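Local coordinates for isomaltodextranase (Arthrobacter globiformis, PDB 5AWO), which catalyses the hydrolysis of (1->6)-alpha-D-glucosidic linkages in polysaccharides, probably removing successive isomaltose units from the non-reducing ends of the chains, at residues A[29-34]-A[260-265]; A[37-42]-A[367-372]; A[297-302]-A[337-342]. All blocks are in the same frame, centred on the assembly; numbering follows the deposited sequence.

Contact 1 of 3, residues A[29-34]-A[260-265]; sequences SVFTRS and NGDLVR
Asp262 reaches into the first turn of helix 30-34, where Ser29, Phe31 and Thr32 each meet part of it. Its CB lies 4.0 Å from Thr32 CG2, a methyl that also comes within 3.4 Å of the Asp262 carbonyl O. The carboxyl carbon is placed beside the backbone N (chi1 -60°), which carries CG to 4.1 Å from Phe31 CB. At the tip the two oxygens part. OD1 accepts a 2.7 Å hydrogen bond from Ser29 OG, which arrives from above the carboxylate plane, 44° out of it. Water 1 also donates to OD1 and accepts from Ser29 N, while Arg27 adds a salt bridge. OD2 approaches Phe31 CD2 at 3.8 Å, with ring and carboxylate planes 48° apart, and is held by Val243 N. Ser29 is the N-cap of the helix, its OG accepting a weak capping bond from Phe31 N. Asp262 has been assigned by similarity as the proton donor, but it sits just ahead of strand 263-265, whereas nucleophile Asp201, likewise inferred, follows its strand, 197-200. The contact thus lies at the N-terminal end of the barrel strands, where an N-capped helix meets the start of strand 263-265 of the (beta/alpha)8 barrel.

Contact 2 of 3, residues A[37-42]-A[367-372]; sequences GPRYWN and LNADGL
Gly37 and Asn368 are the closest CA pair, 7.7 Å apart, where the residues entering strand 39-42 pass the last turn of helix 362-370. Asn368 and Arg39 share the contact almost equally, and Asn368 uses both ends of its amide. Its CG stands opposite the backbone N (chi1 164°), which sends the amide out from the helix toward the strand. ND2 donates to Gly37 O at 3.1 Å, and that acceptor lies close to the amide plane. On the other side of the group, OD1 takes two hydrogen bonds from Arg39, at 2.9 Å from NE and 3.0 Å from NH2. The grip is side-on: OD1 lies in the guanidinium plane, at its edge, while the guanidinium and amide planes are 56° apart. As a result NE comes from above the carbonyl plane and NH2 is only slightly tilted from it. The Arg39 chain runs extended from CG to NE, bringing NH2 to 3.6 Å from Ala369 CB. The third nitrogen, NH1, donates to Phe73 O, so the guanidinium is fixed from two directions. Gly371 ends the helix in a Schellman motif, with Gly371 N and Leu372 N bonded back to the final turn. Such an arrangement belongs to the closure of a (beta/alpha)8 barrel, where the helix after the last strand, 343-345, returns to the start of the first.

Contact 3 of 3, residues A[297-302]-A[337-342]; sequences CGFTGW and VAAGSP
Phe299 lays one face of its ring over the methyl of Ala339, and this orientation defines the contact between helices 295-302 and 326-339. Ala339 CB stands 3.5 Å from the ring centroid and 12° off the ring normal, so it sits almost squarely above the centre, a CH-pi interaction. The distances to individual ring atoms confirm it: CB is 3.6 Å from Phe299 CD1 and 4.0 Å from Phe299 CE2, a spread too small for an approach at the rim. The ring is carried there by its first torsion, with CG beside the backbone N (chi1 -79°), which points it from its own helix toward the end of the neighbouring one.

Ser341 meets the far end of the same ring obliquely. Its CB comes to 3.6 Å from Phe299 CZ, and its OG to 3.7 Å from that atom. The hydroxyl has its polar partners apart from the ring: OG donates to Pro342 O at 2.9 Å, in the carbonyl plane and on a lone pair, and it accepts from Gly315 N. The buried OG is therefore satisfied while the aliphatic CB supplies the packing.

Between the two residues that touch the ring, Gly340 leaves the helix with positive phi in a Schellman motif, and its N bonds back to Val337 O at 3.1 Å. That turn lets Ala339 and Ser341 both face Phe299. Around the ring, Leu313 of strand 312-314 and Leu335 and Met336 of helix 326-339 add hydrophobic contacts, and Trp396 of the antiparallel sheet that follows the barrel touches both Phe299 and Ala339. The whole is a helix-helix junction in the outer layer of the (beta/alpha)8 barrel, located where helix 326-339 turns inward to strand 343-345, with the beta-sandwich that follows the barrel against it.

Overall arrangement
The three contacts lie with centres 13 to 14 Å apart, all within the catalytic (beta/alpha)8 barrel. Along the chain contacts 1 and 2 cross: helix 30-34 leads into strand 39-42, while their partners lie far downstream. Contact 3 follows contact 1 in series and is nested within the loop closed by contact 2. Strands 263-265 and 39-42 belong to the same parallel sheet, as does 343-345, which follows contact 3 directly. Contacts 2 and 3 are linked by a probable hydrogen bond from Gly37 N to Gly340 O (2.9 Å), and Leu263 of contact 1 packs on Pro342 of contact 3. Together they tie early and late barrel elements into one unit.

Contact 1 of 3, residues A[29-34]-A[260-265]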
ATOM      1  N   SER A  29      -2.420 -10.499   1.827  1.00 15.03           N
ATOM      2  CA  SER A  29      -3.849 -10.647   1.595  1.00 15.08           C
ATOM      3  C   SER A  29      -4.219 -10.461   0.113  1.00 14.95           C
ATOM      4  O   SER A  29      -3.449  -9.951  -0.682  1.00 15.67           O
ATOM      5  CB  SER A  29      -4.634  -9.642   2.416  1.00 15.89           C
ATOM      6  OG  SER A  29      -4.697  -8.390   1.717  1.00 15.22           O
ATOM      7  N   VAL A  30      -5.456 -10.837  -0.223  1.00 15.92           N
ATOM      8  CA  VAL A  30      -5.980 -10.628  -1.549  1.00 16.31           C
ATOM      9  C   VAL A  30      -5.922  -9.138  -1.936  1.00 15.60           C
ATOM     10  O   VAL A  30      -5.790  -8.803  -3.112  1.00 16.44           O
ATOM     11  CB  VAL A  30      -7.419 -11.206  -1.652  1.00 16.96           C
ATOM     12  CG1 VAL A  30      -8.391 -10.541  -0.693  1.00 18.13           C
ATOM     13  CG2 VAL A  30      -7.920 -11.199  -3.081  1.00 17.45           C
ATOM     14  N   PHE A  31      -6.034  -8.245  -0.952  1.00 14.71           N
ATOM     15  CA  PHE A  31      -5.983  -6.814  -1.264  1.00 15.51           C
ATOM     16  C   PHE A  31      -4.632  -6.389  -1.820  1.00 14.84           C
ATOM     17  O   PHE A  31      -4.567  -5.749  -2.888  1.00 14.55           O
ATOM     18  CB  PHE A  31      -6.315  -5.989  -0.030  1.00 14.68           C
ATOM     19  CG  PHE A  31      -7.739  -6.134   0.406  1.00 14.88           C
ATOM     20  CD1 PHE A  31      -8.762  -5.427  -0.213  1.00 15.60           C
ATOM     21  CD2 PHE A  31      -8.055  -6.986   1.450  1.00 15.83           C
ATOM     22  CE1 PHE A  31     -10.074  -5.591   0.188  1.00 16.88           C
ATOM     23  CE2 PHE A  31      -9.355  -7.136   1.857  1.00 17.03           C
ATOM     24  CZ  PHE A  31     -10.364  -6.442   1.231  1.00 17.19           C
ATOM     25  N   THR A  32      -3.547  -6.716  -1.146  1.00 14.27           N
ATOM     26  CA  THR A  32      -2.252  -6.299  -1.645  1.00 14.87           C
ATOM     27  C   THR A  32      -1.798  -7.130  -2.839  1.00 15.08           C
ATOM     28  O   THR A  32      -0.983  -6.682  -3.643  1.00 15.89           O
ATOM     29  CB  THR A  32      -1.156  -6.340  -0.580  1.00 14.84           C
ATOM     30  OG1 THR A  32      -1.018  -7.685  -0.092  1.00 15.62           O
ATOM     31  CG2 THR A  32      -1.461  -5.378   0.565  1.00 14.37           C
ATOM     32  N   ARG A  33      -2.289  -8.369  -2.948  1.00 15.26           N
ATOM     33  CA  ARG A  33      -1.929  -9.191  -4.099  1.00 15.99           C
ATOM     34  C   ARG A  33      -2.645  -8.826  -5.381  1.00 15.74           C
ATOM     35  O   ARG A  33      -2.137  -9.091  -6.470  1.00 15.95           O
ATOM     36  CB  ARG A  33      -2.203 -10.659  -3.748  1.00 15.84           C
ATOM     37  CG  ARG A  33      -1.331 -11.179  -2.627  1.00 16.82           C
ATOM     38  CD  ARG A  33      -1.784 -12.552  -2.120  1.00 15.92           C
ATOM     39  NE  ARG A  33      -1.726 -13.561  -3.177  1.00 16.67           N
ATOM     40  CZ  ARG A  33      -0.624 -14.219  -3.518  1.00 16.49           C
ATOM     41  NH1 ARG A  33       0.536 -14.021  -2.911  1.00 16.45           N
ATOM     42  NH2 ARG A  33      -0.675 -15.068  -4.533  1.00 18.55           N
ATOM     43  N   SER A  34      -3.837  -8.236  -5.263  1.00 16.19           N
ATOM     44  CA  SER A  34      -4.698  -8.004  -6.425  1.00 17.17           C
ATOM     45  C   SER A  34      -4.445  -6.688  -7.151  1.00 17.51           C
ATOM     46  O   SER A  34      -4.964  -6.517  -8.257  1.00 18.83           O
ATOM     47  CB  SER A  34      -6.191  -8.066  -6.063  1.00 18.91           C
ATOM     48  OG  SER A  34      -6.540  -9.354  -5.587  1.00 19.94           O
ATOM     49  N   ASN A 260       1.010  -7.559   9.258  1.00 14.94           N
ATOM     50  CA  ASN A 260      -0.359  -7.520   9.731  1.00 15.38           C
ATOM     51  C   ASN A 260      -1.337  -6.570   9.053  1.00 15.09           C
ATOM     52  O   ASN A 260      -2.518  -6.588   9.367  1.00 15.52           O
ATOM     53  CB  ASN A 260      -0.344  -7.217  11.226  1.00 15.28           C
ATOM     54  CG  ASN A 260       0.346  -8.302  12.017  1.00 16.07           C
ATOM     55  OD1 ASN A 260       1.448  -8.105  12.578  1.00 18.39           O
ATOM     56  ND2 ASN A 260      -0.264  -9.445  12.019  1.00 15.56           N
ATOM     57  N   GLY A 261      -0.862  -5.792   8.072  1.00 14.85           N
ATOM     58  CA  GLY A 261      -1.678  -4.801   7.415  1.00 14.81           C
ATOM     59  C   GLY A 261      -1.672  -4.866   5.913  1.00 14.31           C
ATOM     60  O   GLY A 261      -0.862  -5.592   5.322  1.00 14.55           O
ATOM     61  N   ASP A 262      -2.572  -4.094   5.314  1.00 14.20           N
ATOM     62  CA  ASP A 262      -2.616  -3.917   3.847  1.00 13.67           C
ATOM     63  C   ASP A 262      -2.039  -2.573   3.398  1.00 13.77           C
ATOM     64  O   ASP A 262      -1.339  -2.544   2.399  1.00 14.67           O
ATOM     65  CB  ASP A 262      -4.039  -4.104   3.325  1.00 14.17           C
ATOM     66  CG  ASP A 262      -4.595  -5.481   3.627  1.00 14.19           C
ATOM     67  OD1 ASP A 262      -3.865  -6.458   3.349  1.00 14.67           O
ATOM     68  OD2 ASP A 262      -5.742  -5.536   4.084  1.00 14.61           O
ATOM     69  N   LEU A 263      -2.367  -1.503   4.127  1.00 13.03           N
ATOM     70  CA  LEU A 263      -1.917  -0.146   3.772  1.00 13.69           C
ATOM     71  C   LEU A 263      -1.175   0.437   4.949  1.00 13.08           C
ATOM     72  O   LEU A 263      -1.554   0.208   6.102  1.00 12.74           O
ATOM     73  CB  LEU A 263      -3.107   0.780   3.498  1.00 14.16           C
ATOM     74  CG  LEU A 263      -3.706   0.786   2.092  1.00 14.37           C
ATOM     75  CD1 LEU A 263      -4.403  -0.523   1.708  1.00 15.38           C
ATOM     76  CD2 LEU A 263      -4.674   1.958   1.983  1.00 14.52           C
ATOM     77  N   VAL A 264      -0.119   1.215   4.653  1.00 12.51           N
ATOM     78  CA  VAL A 264       0.549   2.047   5.653  1.00 12.60           C
ATOM     79  C   VAL A 264       0.674   3.496   5.186  1.00 13.00           C
ATOM     80  O   VAL A 264       1.091   3.770   4.055  1.00 13.11           O
ATOM     81  CB  VAL A 264       1.956   1.555   6.031  1.00 13.13           C
ATOM     82  CG1 VAL A 264       1.841   0.299   6.886  1.00 13.43           C
ATOM     83  CG2 VAL A 264       2.841   1.349   4.796  1.00 13.79           C
ATOM     84  N   ARG A 265       0.290   4.429   6.052  1.00 11.98           N
ATOM     85  CA  ARG A 265       0.581   5.851   5.751  1.00 12.04           C
ATOM     86  C   ARG A 265       2.072   6.104   5.676  1.00 12.23           C
ATOM     87  O   ARG A 265       2.814   5.692   6.567  1.00 12.97           O
ATOM     88  CB  ARG A 265      -0.057   6.762   6.795  1.00 12.69           C
ATOM     89  CG  ARG A 265      -1.495   7.136   6.490  1.00 12.58           C
ATOM     90  CD  ARG A 265      -1.608   8.339   5.527  1.00 12.12           C
ATOM     91  NE  ARG A 265      -0.985   9.489   6.181  1.00 12.59           N
ATOM     92  CZ  ARG A 265      -1.503  10.133   7.229  1.00 12.81           C
ATOM     93  NH1 ARG A 265      -2.738   9.882   7.633  1.00 12.77           N
ATOM     94  NH2 ARG A 265      -0.764  11.013   7.896  1.00 13.70           N
TER
HETATM   95  O   HOH W   1      -1.543  -7.838   2.651  1.00 15.73           O

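Contact 2 of 3, residues A[37-42]-A[367-372]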
ATOM      1  N   GLY A  37      -4.170   0.493  -4.280  1.00 14.29           N
ATOM      2  CA  GLY A  37      -5.095   0.898  -3.243  1.00 14.42           C
ATOM      3  C   GLY A  37      -6.499   1.174  -3.767  1.00 13.73           C
ATOM      4  O   GLY A  37      -6.716   1.350  -4.970  1.00 14.05           O
ATOM      5  N   PRO A  38      -7.454   1.243  -2.869  1.00 13.95           N
ATOM      6  CA  PRO A  38      -8.839   1.481  -3.240  1.00 14.36           C
ATOM      7  C   PRO A  38      -9.162   2.954  -3.534  1.00 14.71           C
ATOM      8  O   PRO A  38      -8.466   3.863  -3.070  1.00 14.24           O
ATOM      9  CB  PRO A  38      -9.599   1.050  -1.996  1.00 15.16           C
ATOM     10  CG  PRO A  38      -8.682   1.385  -0.878  1.00 15.75           C
ATOM     11  CD  PRO A  38      -7.313   1.074  -1.406  1.00 14.41           C
ATOM     12  N   ARG A  39     -10.253   3.164  -4.245  1.00 14.20           N
ATOM     13  CA  ARG A  39     -10.805   4.464  -4.517  1.00 14.06           C
ATOM     14  C   ARG A  39     -11.851   4.739  -3.485  1.00 14.45           C
ATOM     15  O   ARG A  39     -12.790   3.953  -3.314  1.00 14.62           O
ATOM     16  CB  ARG A  39     -11.444   4.489  -5.912  1.00 14.22           C
ATOM     17  CG  ARG A  39     -10.467   4.202  -7.008  1.00 14.49           C
ATOM     18  CD  ARG A  39     -11.094   4.208  -8.395  1.00 15.31           C
ATOM     19  NE  ARG A  39     -10.210   3.542  -9.343  1.00 14.97           N
ATOM     20  CZ  ARG A  39     -10.492   3.253 -10.619  1.00 15.34           C
ATOM     21  NH1 ARG A  39     -11.645   3.622 -11.183  1.00 15.90           N
ATOM     22  NH2 ARG A  39      -9.604   2.578 -11.316  1.00 16.40           N
ATOM     23  N   TYR A  40     -11.778   5.888  -2.825  1.00 13.24           N
ATOM     24  CA  TYR A  40     -12.756   6.246  -1.822  1.00 13.39           C
ATOM     25  C   TYR A  40     -12.866   7.729  -1.580  1.00 12.77           C
ATOM     26  O   TYR A  40     -12.049   8.511  -2.122  1.00 13.47           O
ATOM     27  CB  TYR A  40     -12.546   5.471  -0.514  1.00 13.73           C
ATOM     28  CG  TYR A  40     -11.338   5.790   0.370  1.00 13.01           C
ATOM     29  CD1 TYR A  40     -10.074   5.280   0.080  1.00 13.62           C
ATOM     30  CD2 TYR A  40     -11.469   6.545   1.527  1.00 13.60           C
ATOM     31  CE1 TYR A  40      -9.002   5.495   0.950  1.00 13.09           C
ATOM     32  CE2 TYR A  40     -10.405   6.759   2.371  1.00 12.86           C
ATOM     33  CZ  TYR A  40      -9.180   6.231   2.085  1.00 12.74           C
ATOM     34  OH  TYR A  40      -8.123   6.441   2.962  1.00 13.71           O
ATOM     35  N   TRP A  41     -13.864   8.123  -0.801  1.00 13.02           N
ATOM     36  CA  TRP A  41     -14.021   9.466  -0.286  1.00 13.36           C
ATOM     37  C   TRP A  41     -13.979   9.430   1.209  1.00 13.48           C
ATOM     38  O   TRP A  41     -14.429   8.444   1.835  1.00 13.62           O
ATOM     39  CB  TRP A  41     -15.365  10.051  -0.708  1.00 13.74           C
ATOM     40  CG  TRP A  41     -15.668  11.409  -0.183  1.00 14.05           C
ATOM     41  CD1 TRP A  41     -15.256  12.610  -0.706  1.00 14.10           C
ATOM     42  CD2 TRP A  41     -16.447  11.727   0.969  1.00 14.30           C
ATOM     43  NE1 TRP A  41     -15.711  13.637   0.059  1.00 15.13           N
ATOM     44  CE2 TRP A  41     -16.468  13.130   1.087  1.00 14.63           C
ATOM     45  CE3 TRP A  41     -17.145  10.947   1.916  1.00 14.71           C
ATOM     46  CZ2 TRP A  41     -17.139  13.782   2.122  1.00 14.63           C
ATOM     47  CZ3 TRP A  41     -17.828  11.604   2.926  1.00 14.62           C
ATOM     48  CH2 TRP A  41     -17.833  13.001   3.007  1.00 15.02           C
ATOM     49  N   ASN A  42     -13.411  10.464   1.797  1.00 13.56           N
ATOM     50  CA  ASN A  42     -13.303  10.577   3.246  1.00 13.63           C
ATOM     51  C   ASN A  42     -13.780  11.933   3.735  1.00 13.76           C
ATOM     52  O   ASN A  42     -13.601  12.929   3.051  1.00 13.69           O
ATOM     53  CB  ASN A  42     -11.845  10.313   3.663  1.00 14.18           C
ATOM     54  CG  ASN A  42     -11.649  10.262   5.179  1.00 13.53           C
ATOM     55  OD1 ASN A  42     -11.630  11.269   5.853  1.00 13.78           O
ATOM     56  ND2 ASN A  42     -11.440   9.038   5.720  1.00 14.83           N
ATOM     57  N   LEU A 367      -4.820   2.854 -14.972  1.00 15.41           N
ATOM     58  CA  LEU A 367      -3.572   2.384 -14.358  1.00 14.95           C
ATOM     59  C   LEU A 367      -3.837   1.798 -12.959  1.00 15.20           C
ATOM     60  O   LEU A 367      -3.346   0.728 -12.590  1.00 15.21           O
ATOM     61  CB  LEU A 367      -2.541   3.500 -14.256  1.00 14.70           C
ATOM     62  CG  LEU A 367      -1.924   3.988 -15.564  1.00 15.30           C
ATOM     63  CD1 LEU A 367      -1.068   5.226 -15.344  1.00 15.23           C
ATOM     64  CD2 LEU A 367      -1.093   2.914 -16.254  1.00 15.88           C
ATOM     65  N   ASN A 368      -4.645   2.504 -12.191  1.00 14.43           N
ATOM     66  CA  ASN A 368      -5.069   2.007 -10.881  1.00 15.51           C
ATOM     67  C   ASN A 368      -5.886   0.721 -10.964  1.00 16.48           C
ATOM     68  O   ASN A 368      -5.609  -0.236 -10.240  1.00 16.33           O
ATOM     69  CB  ASN A 368      -5.779   3.105 -10.079  1.00 15.04           C
ATOM     70  CG  ASN A 368      -6.570   2.552  -8.899  1.00 15.52           C
ATOM     71  OD1 ASN A 368      -7.680   2.092  -9.077  1.00 16.67           O
ATOM     72  ND2 ASN A 368      -6.016   2.619  -7.691  1.00 14.85           N
ATOM     73  N   ALA A 369      -6.849   0.673 -11.884  1.00 16.05           N
ATOM     74  CA  ALA A 369      -7.654  -0.545 -12.068  1.00 16.95           C
ATOM     75  C   ALA A 369      -6.792  -1.724 -12.454  1.00 16.57           C
ATOM     76  O   ALA A 369      -7.043  -2.862 -11.974  1.00 18.17           O
ATOM     77  CB  ALA A 369      -8.727  -0.351 -13.133  1.00 16.66           C
ATOM     78  N   ASP A 370      -5.806  -1.483 -13.315  1.00 16.25           N
ATOM     79  CA  ASP A 370      -4.935  -2.576 -13.796  1.00 16.56           C
ATOM     80  C   ASP A 370      -3.904  -3.007 -12.741  1.00 17.07           C
ATOM     81  O   ASP A 370      -3.219  -4.030 -12.904  1.00 17.90           O
ATOM     82  CB  ASP A 370      -4.251  -2.222 -15.124  1.00 17.18           C
ATOM     83  CG  ASP A 370      -5.244  -2.043 -16.298  1.00 17.28           C
ATOM     84  OD1 ASP A 370      -6.431  -2.423 -16.147  1.00 19.02           O
ATOM     85  OD2 ASP A 370      -4.820  -1.480 -17.333  1.00 20.50           O
ATOM     86  N   GLY A 371      -3.764  -2.254 -11.656  1.00 16.69           N
ATOM     87  CA  GLY A 371      -2.881  -2.635 -10.539  1.00 17.11           C
ATOM     88  C   GLY A 371      -1.460  -2.133 -10.650  1.00 15.79           C
ATOM     89  O   GLY A 371      -0.507  -2.824 -10.293  1.00 16.57           O
ATOM     90  N   LEU A 372      -1.307  -0.894 -11.163  1.00 14.65           N
ATOM     91  CA  LEU A 372      -0.010  -0.278 -11.178  1.00 14.15           C
ATOM     92  C   LEU A 372       0.479   0.008  -9.766  1.00 14.36           C
ATOM     93  O   LEU A 372      -0.196   0.672  -8.974  1.00 14.11           O
ATOM     94  CB  LEU A 372      -0.047   1.053 -11.935  1.00 14.24           C
ATOM     95  CG  LEU A 372       1.268   1.838 -11.914  1.00 14.19           C
ATOM     96  CD1 LEU A 372       2.370   1.094 -12.671  1.00 15.11           C
ATOM     97  CD2 LEU A 372       1.054   3.236 -12.485  1.00 14.17           C
TER

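Contact 3 of 3, residues A[297-302]-A[337-342]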
ATOM      1  N   CYS A 297       8.615  12.050  -0.705  1.00 12.18           N
ATOM      2  CA  CYS A 297       9.701  11.380   0.001  1.00 12.45           C
ATOM      3  C   CYS A 297       9.217  10.088   0.654  1.00 11.97           C
ATOM      4  O   CYS A 297       9.956   9.092   0.667  1.00 12.71           O
ATOM      5  CB  CYS A 297      10.296  12.270   1.074  1.00 12.50           C
ATOM      6  SG  CYS A 297      11.226  13.682   0.406  1.00 14.35           S
ATOM      7  N   GLY A 298       8.019  10.076   1.229  1.00 10.94           N
ATOM      8  CA  GLY A 298       7.547   8.870   1.881  1.00 11.87           C
ATOM      9  C   GLY A 298       7.276   7.712   0.932  1.00 11.82           C
ATOM     10  O   GLY A 298       7.600   6.546   1.236  1.00 12.67           O
ATOM     11  N   PHE A 299       6.641   7.974  -0.205  1.00 11.21           N
ATOM     12  CA  PHE A 299       6.431   6.930  -1.190  1.00 11.64           C
ATOM     13  C   PHE A 299       7.791   6.425  -1.654  1.00 11.78           C
ATOM     14  O   PHE A 299       8.004   5.203  -1.774  1.00 12.81           O
ATOM     15  CB  PHE A 299       5.674   7.451  -2.413  1.00 11.55           C
ATOM     16  CG  PHE A 299       4.171   7.602  -2.240  1.00 11.80           C
ATOM     17  CD1 PHE A 299       3.378   6.602  -1.681  1.00 11.76           C
ATOM     18  CD2 PHE A 299       3.534   8.742  -2.727  1.00 12.03           C
ATOM     19  CE1 PHE A 299       1.999   6.735  -1.610  1.00 11.62           C
ATOM     20  CE2 PHE A 299       2.166   8.880  -2.648  1.00 11.58           C
ATOM     21  CZ  PHE A 299       1.395   7.872  -2.092  1.00 11.67           C
ATOM     22  N   THR A 300       8.711   7.349  -1.962  1.00 12.32           N
ATOM     23  CA  THR A 300      10.046   6.952  -2.435  1.00 12.88           C
ATOM     24  C   THR A 300      10.772   6.104  -1.383  1.00 12.76           C
ATOM     25  O   THR A 300      11.349   5.050  -1.680  1.00 12.96           O
ATOM     26  CB  THR A 300      10.856   8.180  -2.817  1.00 13.23           C
ATOM     27  OG1 THR A 300      10.195   8.870  -3.888  1.00 12.97           O
ATOM     28  CG2 THR A 300      12.266   7.828  -3.257  1.00 12.92           C
ATOM     29  N   GLY A 301      10.727   6.560  -0.149  1.00 12.14           N
ATOM     30  CA  GLY A 301      11.446   5.934   0.969  1.00 12.55           C
ATOM     31  C   GLY A 301      10.934   4.592   1.426  1.00 12.89           C
ATOM     32  O   GLY A 301      11.729   3.778   1.906  1.00 13.96           O
ATOM     33  N   TRP A 302       9.628   4.344   1.256  1.00 13.22           N
ATOM     34  CA  TRP A 302       9.019   3.076   1.662  1.00 13.00           C
ATOM     35  C   TRP A 302       8.775   2.169   0.463  1.00 13.08           C
ATOM     36  O   TRP A 302       8.226   1.080   0.634  1.00 14.23           O
ATOM     37  CB  TRP A 302       7.716   3.347   2.445  1.00 12.99           C
ATOM     38  CG  TRP A 302       7.982   3.705   3.867  1.00 13.52           C
ATOM     39  CD1 TRP A 302       7.738   4.884   4.500  1.00 13.30           C
ATOM     40  CD2 TRP A 302       8.558   2.832   4.851  1.00 13.29           C
ATOM     41  NE1 TRP A 302       8.113   4.796   5.810  1.00 14.07           N
ATOM     42  CE2 TRP A 302       8.624   3.544   6.054  1.00 13.58           C
ATOM     43  CE3 TRP A 302       9.010   1.496   4.824  1.00 13.69           C
ATOM     44  CZ2 TRP A 302       9.160   2.993   7.219  1.00 14.47           C
ATOM     45  CZ3 TRP A 302       9.504   0.949   5.966  1.00 14.75           C
ATOM     46  CH2 TRP A 302       9.585   1.680   7.159  1.00 14.09           C
ATOM     47  N   VAL A 337      -1.348   7.790  -8.089  1.00 12.53           N
ATOM     48  CA  VAL A 337      -1.498   6.691  -9.041  1.00 12.64           C
ATOM     49  C   VAL A 337      -0.150   6.005  -9.308  1.00 13.05           C
ATOM     50  O   VAL A 337      -0.039   4.756  -9.310  1.00 13.71           O
ATOM     51  CB  VAL A 337      -2.159   7.164 -10.356  1.00 12.88           C
ATOM     52  CG1 VAL A 337      -2.094   6.093 -11.441  1.00 13.82           C
ATOM     53  CG2 VAL A 337      -3.568   7.600 -10.077  1.00 13.36           C
ATOM     54  N   ALA A 338       0.906   6.779  -9.529  1.00 12.80           N
ATOM     55  CA  ALA A 338       2.229   6.209  -9.784  1.00 13.35           C
ATOM     56  C   ALA A 338       2.641   5.253  -8.674  1.00 13.47           C
ATOM     57  O   ALA A 338       3.249   4.196  -8.929  1.00 14.13           O
ATOM     58  CB  ALA A 338       3.266   7.303  -9.955  1.00 13.80           C
ATOM     59  N   ALA A 339       2.331   5.607  -7.430  1.00 12.91           N
ATOM     60  CA  ALA A 339       2.788   4.840  -6.299  1.00 13.58           C
ATOM     61  C   ALA A 339       1.857   3.680  -5.916  1.00 13.35           C
ATOM     62  O   ALA A 339       2.186   2.884  -5.015  1.00 14.64           O
ATOM     63  CB  ALA A 339       2.978   5.769  -5.109  1.00 13.83           C
ATOM     64  N   GLY A 340       0.735   3.522  -6.617  1.00 13.09           N
ATOM     65  CA  GLY A 340      -0.225   2.475  -6.278  1.00 14.25           C
ATOM     66  C   GLY A 340      -1.035   2.746  -5.041  1.00 14.11           C
ATOM     67  O   GLY A 340      -1.664   1.852  -4.461  1.00 12.99           O
ATOM     68  N   SER A 341      -1.084   4.000  -4.623  1.00 12.82           N
ATOM     69  CA  SER A 341      -1.761   4.369  -3.402  1.00 12.84           C
ATOM     70  C   SER A 341      -3.256   4.267  -3.535  1.00 12.74           C
ATOM     71  O   SER A 341      -3.803   4.368  -4.627  1.00 13.13           O
ATOM     72  CB  SER A 341      -1.408   5.835  -3.094  1.00 13.30           C
ATOM     73  OG  SER A 341      -2.022   6.372  -1.930  1.00 12.35           O
ATOM     74  N   PRO A 342      -3.961   4.172  -2.401  1.00 12.58           N
ATOM     75  CA  PRO A 342      -5.376   4.563  -2.424  1.00 12.88           C
ATOM     76  C   PRO A 342      -5.587   5.927  -3.079  1.00 12.72           C
ATOM     77  O   PRO A 342      -4.706   6.817  -2.984  1.00 13.00           O
ATOM     78  CB  PRO A 342      -5.738   4.674  -0.937  1.00 12.94           C
ATOM     79  CG  PRO A 342      -4.421   4.854  -0.249  1.00 12.43           C
ATOM     80  CD  PRO A 342      -3.487   3.979  -1.021  1.00 12.42           C
TER